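Dehalogenase-like hydrolase (Ralstonia solanacearum, PDB 3UMB) probably catalyses the hydrolytic dehalogenation of small (S)-2-haloalkanoic acids to the corresponding (R)-2-hydroxyalkanoic acids, with release of a halide ion. Local coordinates at residues 22-25 and 26-30; 186-190 and 191-195. All blocks are in the same frame, centred on the assembly; numbering follows the deposited sequence.

Interaction 1 of 2, residues 22-25 and 26-30; sequences AARA and EQLFP
The carbonyl oxygen of Ala-25 takes two backbone N-H groups from the next turn. Phe-29 N is 2.9 Å from Ala-25 O, whereas Leu-28 N makes a weak bond to the same oxygen. Leu-28 N also donates weakly to Arg-24 O, so that one N-H is divided between two carbonyls. One turn earlier the bonding is regular: Glu-26 N lies 3.1 Å from Ala-22 O in an almost straight bond (167°).

The side chain of Leu-28 folds back over the preceding turn. With its CG anti to the carbonyl carbon (chi1 -63°), CD1 comes to 3.1 Å from Arg-24 O, a tight approach, and rests 3.9 Å from Arg-24 CD. The arginine leaves the helix with CG anti to its own N and bends at both chi2 and chi3, which sets its methylene groups obliquely across the leucine branch while its NE forms a salt bridge with Glu-94. Leu-28 also serves its other neighbour, its CB sitting 4.1 Å above one face of the Phe-29 ring, over the centre. On another side of the helix, the bent chain of Glu-26 brings OE1 to the N-H of Gly-31 and OE2, more weakly, to that of Gly-33. This carboxylate therefore meets the start of the following helix, whose dipole would be expected to favour its negative charge.

Helix 19-28 and the residue after it thus pack on two sides. Arg-24 and Leu-28 pack on Leu-91 of helix 85-96, while Ala-22 touches Ser-37 and Phe-29 touches Leu-36, both of helix 33-54, an arrangement consistent with the helical cap that this family inserts after the first core strand.

Interaction 2 of 2, residues 186-190 and 191-195; sequences CGATW and HGFTT
Ala-188 O accepts two N-H groups where helix 182-191 ends: a sound bond from Phe-193 N at 3.2 Å (158°) and a weak one from Gly-192 N. The latter N-H also donates weakly to Thr-189 O, and together these bonds make a Schellman motif with Gly-192 as its C-prime residue. Its phi of 113° would jam a CB against the preceding carbonyl oxygen, which suits glycine. His-191 N is served separately by Gly-187 O, 3.1 Å away.

The two threonine side chains cross at about a right angle and join their hydroxyls, Thr-195 OG1 donating to Thr-189 OG1 over 2.8 Å. Thr-189 OG1 in turn donates a hydrogen bond to Ala-185 O, one turn back, and Thr-195 OG1 receives a weak bond from Ala-213 N. Thr-195 OG1 stands between its backbone N and carbonyl carbon (chi1 67°), a rotamer that turns the methyl toward the helix, where CG2 meets Ala-188 CB at 3.6 Å. That same CB touches Phe-193 CD2 at 3.8 Å, and the phenyl ring presents its edge to Ala-188 O. Beyond, the ring meets that of Phe-177 on strand 175-179, while Trp-190 stacks on His-60 of the second subunit.

The hydroxyls therefore form a chain of hydrogen bonds running one way, from Ala-213 N (weakly) through Thr-195 and Thr-189 to Ala-185 O. It ties the helix to the incoming strand of this beta-alpha-beta unit by a polar link beside an apolar one, and both hydroxyl oxygens have partners.

Both contacts lie where a helix gives way to the next element, but at distant places in the chain. Their centres are 36 Å apart, on opposite sides of the chain's centre, and their nearest atoms stay about 24 Å from each other. Interaction 1 belongs to the helical part: the side chain of Phe-29 is about 9 Å from that of Asn-80, a magnesium ligand. Interaction 2 belongs to the parallel sheet, at the N-terminal end of strand 194-198, away from the magnesium sites, although a bound sodium ion lies about 3 Å from the side chain of His-191. Since HAD active sites open at the C-terminal ends of these strands, residues 191-195 probably lie at the end of the sheet away from the active site.

Interaction 1 of 2, residues 22-25 and 26-30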
ATOM      1  N   ALA A  22      -4.334 -20.465   0.122  1.00 44.59           N
ATOM      2  CA  ALA A  22      -5.608 -20.192  -0.548  1.00 44.88           C
ATOM      3  C   ALA A  22      -6.483 -21.448  -0.528  1.00 45.33           C
ATOM      4  O   ALA A  22      -7.648 -21.400  -0.102  1.00 45.45           O
ATOM      5  CB  ALA A  22      -5.358 -19.697  -1.961  1.00 45.28           C
ATOM      6  N   ALA A  23      -5.880 -22.587  -0.895  1.00 46.09           N
ATOM      7  CA  ALA A  23      -6.551 -23.905  -0.913  1.00 45.93           C
ATOM      8  C   ALA A  23      -7.127 -24.376   0.434  1.00 45.80           C
ATOM      9  O   ALA A  23      -8.175 -25.012   0.492  1.00 46.32           O
ATOM     10  CB  ALA A  23      -5.584 -24.948  -1.458  1.00 46.16           C
ATOM     11  N   ARG A  24      -6.432 -24.075   1.511  1.00 46.02           N
ATOM     12  CA  ARG A  24      -6.872 -24.419   2.866  1.00 46.59           C
ATOM     13  C   ARG A  24      -7.918 -23.422   3.419  1.00 46.61           C
ATOM     14  O   ARG A  24      -8.669 -23.722   4.355  1.00 45.27           O
ATOM     15  CB  ARG A  24      -5.630 -24.430   3.756  1.00 47.47           C
ATOM     16  CG  ARG A  24      -5.856 -24.279   5.258  1.00 50.10           C
ATOM     17  CD  ARG A  24      -6.480 -25.503   5.843  1.00 53.88           C
ATOM     18  NE  ARG A  24      -5.489 -26.563   5.983  1.00 57.00           N
ATOM     19  CZ  ARG A  24      -5.765 -27.784   6.429  1.00 60.06           C
ATOM     20  NH1 ARG A  24      -7.020 -28.114   6.764  1.00 60.52           N
ATOM     21  NH2 ARG A  24      -4.784 -28.676   6.532  1.00 60.40           N
ATOM     22  N   ALA A  25      -7.920 -22.221   2.846  1.00 46.79           N
ATOM     23  CA  ALA A  25      -8.924 -21.204   3.150  1.00 47.47           C
ATOM     24  C   ALA A  25     -10.282 -21.705   2.646  1.00 47.40           C
ATOM     25  O   ALA A  25     -11.212 -21.844   3.421  1.00 48.11           O
ATOM     26  CB  ALA A  25      -8.533 -19.848   2.510  1.00 46.73           C
ATOM     27  N   GLU A  26     -10.350 -22.033   1.361  1.00 48.05           N
ATOM     28  CA  GLU A  26     -11.508 -22.716   0.760  1.00 48.28           C
ATOM     29  C   GLU A  26     -12.108 -23.787   1.627  1.00 48.29           C
ATOM     30  O   GLU A  26     -13.316 -23.906   1.692  1.00 49.27           O
ATOM     31  CB  GLU A  26     -11.127 -23.389  -0.567  1.00 48.63           C
ATOM     32  CG  GLU A  26     -11.249 -22.515  -1.824  1.00 48.99           C
ATOM     33  CD  GLU A  26     -12.673 -21.930  -2.030  1.00 49.93           C
ATOM     34  OE1 GLU A  26     -13.657 -22.539  -1.495  1.00 46.27           O
ATOM     35  OE2 GLU A  26     -12.772 -20.861  -2.725  1.00 46.91           O
ATOM     36  N   GLN A  27     -11.284 -24.592   2.282  1.00 48.10           N
ATOM     37  CA  GLN A  27     -11.819 -25.723   3.019  1.00 47.59           C
ATOM     38  C   GLN A  27     -12.478 -25.299   4.307  1.00 46.37           C
ATOM     39  O   GLN A  27     -13.391 -25.988   4.782  1.00 46.71           O
ATOM     40  CB  GLN A  27     -10.713 -26.754   3.329  1.00 48.88           C
ATOM     41  CG  GLN A  27     -11.213 -28.092   3.965  1.00 50.66           C
ATOM     42  CD  GLN A  27     -11.657 -27.975   5.446  1.00 53.69           C
ATOM     43  OE1 GLN A  27     -11.143 -27.139   6.204  1.00 56.10           O
ATOM     44  NE2 GLN A  27     -12.611 -28.827   5.854  1.00 53.39           N
ATOM     45  N   LEU A  28     -11.990 -24.229   4.929  1.00 44.33           N
ATOM     46  CA  LEU A  28     -12.594 -23.779   6.180  1.00 43.30           C
ATOM     47  C   LEU A  28     -13.791 -22.858   5.894  1.00 41.78           C
ATOM     48  O   LEU A  28     -14.669 -22.708   6.744  1.00 40.79           O
ATOM     49  CB  LEU A  28     -11.570 -23.047   7.052  1.00 43.69           C
ATOM     50  CG  LEU A  28     -10.338 -23.820   7.570  1.00 44.60           C
ATOM     51  CD1 LEU A  28      -9.061 -22.998   7.335  1.00 44.66           C
ATOM     52  CD2 LEU A  28     -10.454 -24.261   9.063  1.00 43.30           C
ATOM     53  N   PHE A  29     -13.786 -22.268   4.693  1.00 40.11           N
ATOM     54  CA  PHE A  29     -14.687 -21.193   4.285  1.00 39.61           C
ATOM     55  C   PHE A  29     -15.099 -21.455   2.855  1.00 39.70           C
ATOM     56  O   PHE A  29     -14.530 -20.869   1.919  1.00 39.46           O
ATOM     57  CB  PHE A  29     -13.983 -19.836   4.376  1.00 38.84           C
ATOM     58  CG  PHE A  29     -13.527 -19.499   5.757  1.00 35.46           C
ATOM     59  CD1 PHE A  29     -14.402 -19.601   6.828  1.00 30.95           C
ATOM     60  CD2 PHE A  29     -12.231 -19.073   5.989  1.00 32.43           C
ATOM     61  CE1 PHE A  29     -13.978 -19.300   8.129  1.00 32.89           C
ATOM     62  CE2 PHE A  29     -11.804 -18.737   7.280  1.00 32.78           C
ATOM     63  CZ  PHE A  29     -12.669 -18.849   8.356  1.00 31.19           C
ATOM     64  N   PRO A  30     -16.080 -22.355   2.677  1.00 39.85           N
ATOM     65  CA  PRO A  30     -16.430 -22.819   1.351  1.00 40.11           C
ATOM     66  C   PRO A  30     -17.052 -21.695   0.512  1.00 40.50           C
ATOM     67  O   PRO A  30     -17.906 -20.936   1.002  1.00 39.84           O
ATOM     68  CB  PRO A  30     -17.437 -23.938   1.624  1.00 40.64           C
ATOM     69  CG  PRO A  30     -17.363 -24.221   3.075  1.00 40.37           C
ATOM     70  CD  PRO A  30     -16.926 -22.961   3.712  1.00 39.90           C
TER

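Interaction 2 of 2, residues 186-190 and 191-195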
ATOM      1  N   CYS A 186      11.189  -3.222  -8.558  1.00 21.96           N
ATOM      2  CA  CYS A 186      11.305  -1.795  -8.879  1.00 22.41           C
ATOM      3  C   CYS A 186      11.958  -0.994  -7.746  1.00 22.44           C
ATOM      4  O   CYS A 186      12.784  -0.110  -7.981  1.00 21.49           O
ATOM      5  CB  CYS A 186       9.908  -1.236  -9.145  1.00 22.11           C
ATOM      6  SG  CYS A 186       9.228  -1.697 -10.782  1.00 23.66           S
ATOM      7  N   GLY A 187      11.553  -1.293  -6.514  1.00 22.91           N
ATOM      8  CA  GLY A 187      12.145  -0.629  -5.352  1.00 23.59           C
ATOM      9  C   GLY A 187      13.629  -0.975  -5.251  1.00 24.45           C
ATOM     10  O   GLY A 187      14.458  -0.107  -4.902  1.00 25.38           O
ATOM     11  N   ALA A 188      13.972  -2.240  -5.541  1.00 23.72           N
ATOM     12  CA  ALA A 188      15.366  -2.676  -5.482  1.00 23.28           C
ATOM     13  C   ALA A 188      16.206  -2.022  -6.545  1.00 23.07           C
ATOM     14  O   ALA A 188      17.356  -1.693  -6.299  1.00 23.54           O
ATOM     15  CB  ALA A 188      15.465  -4.145  -5.560  1.00 23.86           C
ATOM     16  N   THR A 189      15.634  -1.795  -7.713  1.00 22.63           N
ATOM     17  CA  THR A 189      16.343  -1.138  -8.776  1.00 22.59           C
ATOM     18  C   THR A 189      16.664   0.300  -8.411  1.00 23.23           C
ATOM     19  O   THR A 189      17.730   0.823  -8.773  1.00 23.96           O
ATOM     20  CB  THR A 189      15.507  -1.157 -10.072  1.00 22.81           C
ATOM     21  OG1 THR A 189      15.039  -2.495 -10.318  1.00 24.51           O
ATOM     22  CG2 THR A 189      16.304  -0.651 -11.277  1.00 21.22           C
ATOM     23  N   TRP A 190      15.737   0.968  -7.721  1.00 23.81           N
ATOM     24  CA  TRP A 190      15.957   2.329  -7.196  1.00 22.64           C
ATOM     25  C   TRP A 190      17.118   2.297  -6.201  1.00 22.89           C
ATOM     26  O   TRP A 190      17.934   3.157  -6.165  1.00 23.58           O
ATOM     27  CB  TRP A 190      14.692   2.854  -6.444  1.00 22.15           C
ATOM     28  CG  TRP A 190      13.585   3.454  -7.282  1.00 19.54           C
ATOM     29  CD1 TRP A 190      13.695   4.040  -8.521  1.00 19.22           C
ATOM     30  CD2 TRP A 190      12.199   3.588  -6.911  1.00 18.61           C
ATOM     31  NE1 TRP A 190      12.466   4.474  -8.958  1.00 19.01           N
ATOM     32  CE2 TRP A 190      11.539   4.232  -7.978  1.00 19.89           C
ATOM     33  CE3 TRP A 190      11.448   3.195  -5.795  1.00 17.41           C
ATOM     34  CZ2 TRP A 190      10.182   4.483  -7.957  1.00 17.48           C
ATOM     35  CZ3 TRP A 190      10.096   3.447  -5.783  1.00 15.38           C
ATOM     36  CH2 TRP A 190       9.479   4.088  -6.852  1.00 14.64           C
ATOM     37  N   HIS A 191      17.184   1.304  -5.362  1.00 24.55           N
ATOM     38  CA  HIS A 191      18.269   1.274  -4.384  1.00 25.90           C
ATOM     39  C   HIS A 191      19.649   1.062  -5.028  1.00 26.52           C
ATOM     40  O   HIS A 191      20.665   1.397  -4.447  1.00 26.68           O
ATOM     41  CB  HIS A 191      17.995   0.192  -3.359  1.00 25.92           C
ATOM     42  CG  HIS A 191      18.923   0.208  -2.178  1.00 25.73           C
ATOM     43  ND1 HIS A 191      18.868   1.180  -1.203  1.00 24.36           N
ATOM     44  CD2 HIS A 191      19.912  -0.638  -1.808  1.00 25.42           C
ATOM     45  CE1 HIS A 191      19.769   0.918  -0.273  1.00 26.24           C
ATOM     46  NE2 HIS A 191      20.421  -0.177  -0.618  1.00 25.42           N
ATOM     47  N   GLY A 192      19.664   0.525  -6.242  1.00 27.43           N
ATOM     48  CA  GLY A 192      20.896   0.327  -7.015  1.00 27.95           C
ATOM     49  C   GLY A 192      21.304  -1.134  -7.249  1.00 27.07           C
ATOM     50  O   GLY A 192      22.438  -1.372  -7.656  1.00 28.10           O
ATOM     51  N   PHE A 193      20.437  -2.103  -6.967  1.00 25.84           N
ATOM     52  CA  PHE A 193      20.749  -3.515  -7.278  1.00 25.84           C
ATOM     53  C   PHE A 193      20.574  -3.793  -8.745  1.00 25.79           C
ATOM     54  O   PHE A 193      19.846  -3.099  -9.442  1.00 25.06           O
ATOM     55  CB  PHE A 193      19.821  -4.513  -6.587  1.00 25.49           C
ATOM     56  CG  PHE A 193      19.877  -4.487  -5.095  1.00 25.64           C
ATOM     57  CD1 PHE A 193      20.757  -5.304  -4.400  1.00 23.89           C
ATOM     58  CD2 PHE A 193      19.011  -3.659  -4.365  1.00 25.22           C
ATOM     59  CE1 PHE A 193      20.799  -5.287  -3.006  1.00 22.90           C
ATOM     60  CE2 PHE A 193      19.035  -3.659  -2.993  1.00 23.05           C
ATOM     61  CZ  PHE A 193      19.934  -4.483  -2.301  1.00 22.39           C
ATOM     62  N   THR A 194      21.223  -4.852  -9.205  1.00 26.18           N
ATOM     63  CA  THR A 194      20.825  -5.474 -10.465  1.00 26.66           C
ATOM     64  C   THR A 194      19.653  -6.329 -10.063  1.00 26.26           C
ATOM     65  O   THR A 194      19.770  -7.151  -9.157  1.00 26.62           O
ATOM     66  CB  THR A 194      21.913  -6.428 -11.061  1.00 26.95           C
ATOM     67  OG1 THR A 194      23.160  -5.734 -11.169  1.00 28.21           O
ATOM     68  CG2 THR A 194      21.471  -6.943 -12.444  1.00 27.62           C
ATOM     69  N   THR A 195      18.514  -6.158 -10.713  1.00 26.18           N
ATOM     70  CA  THR A 195      17.358  -6.903 -10.285  1.00 25.45           C
ATOM     71  C   THR A 195      16.756  -7.780 -11.395  1.00 25.12           C
ATOM     72  O   THR A 195      16.749  -7.417 -12.569  1.00 24.35           O
ATOM     73  CB  THR A 195      16.276  -5.935  -9.778  1.00 25.05           C
ATOM     74  OG1 THR A 195      15.820  -5.173 -10.879  1.00 26.55           O
ATOM     75  CG2 THR A 195      16.816  -4.995  -8.736  1.00 23.86           C
TER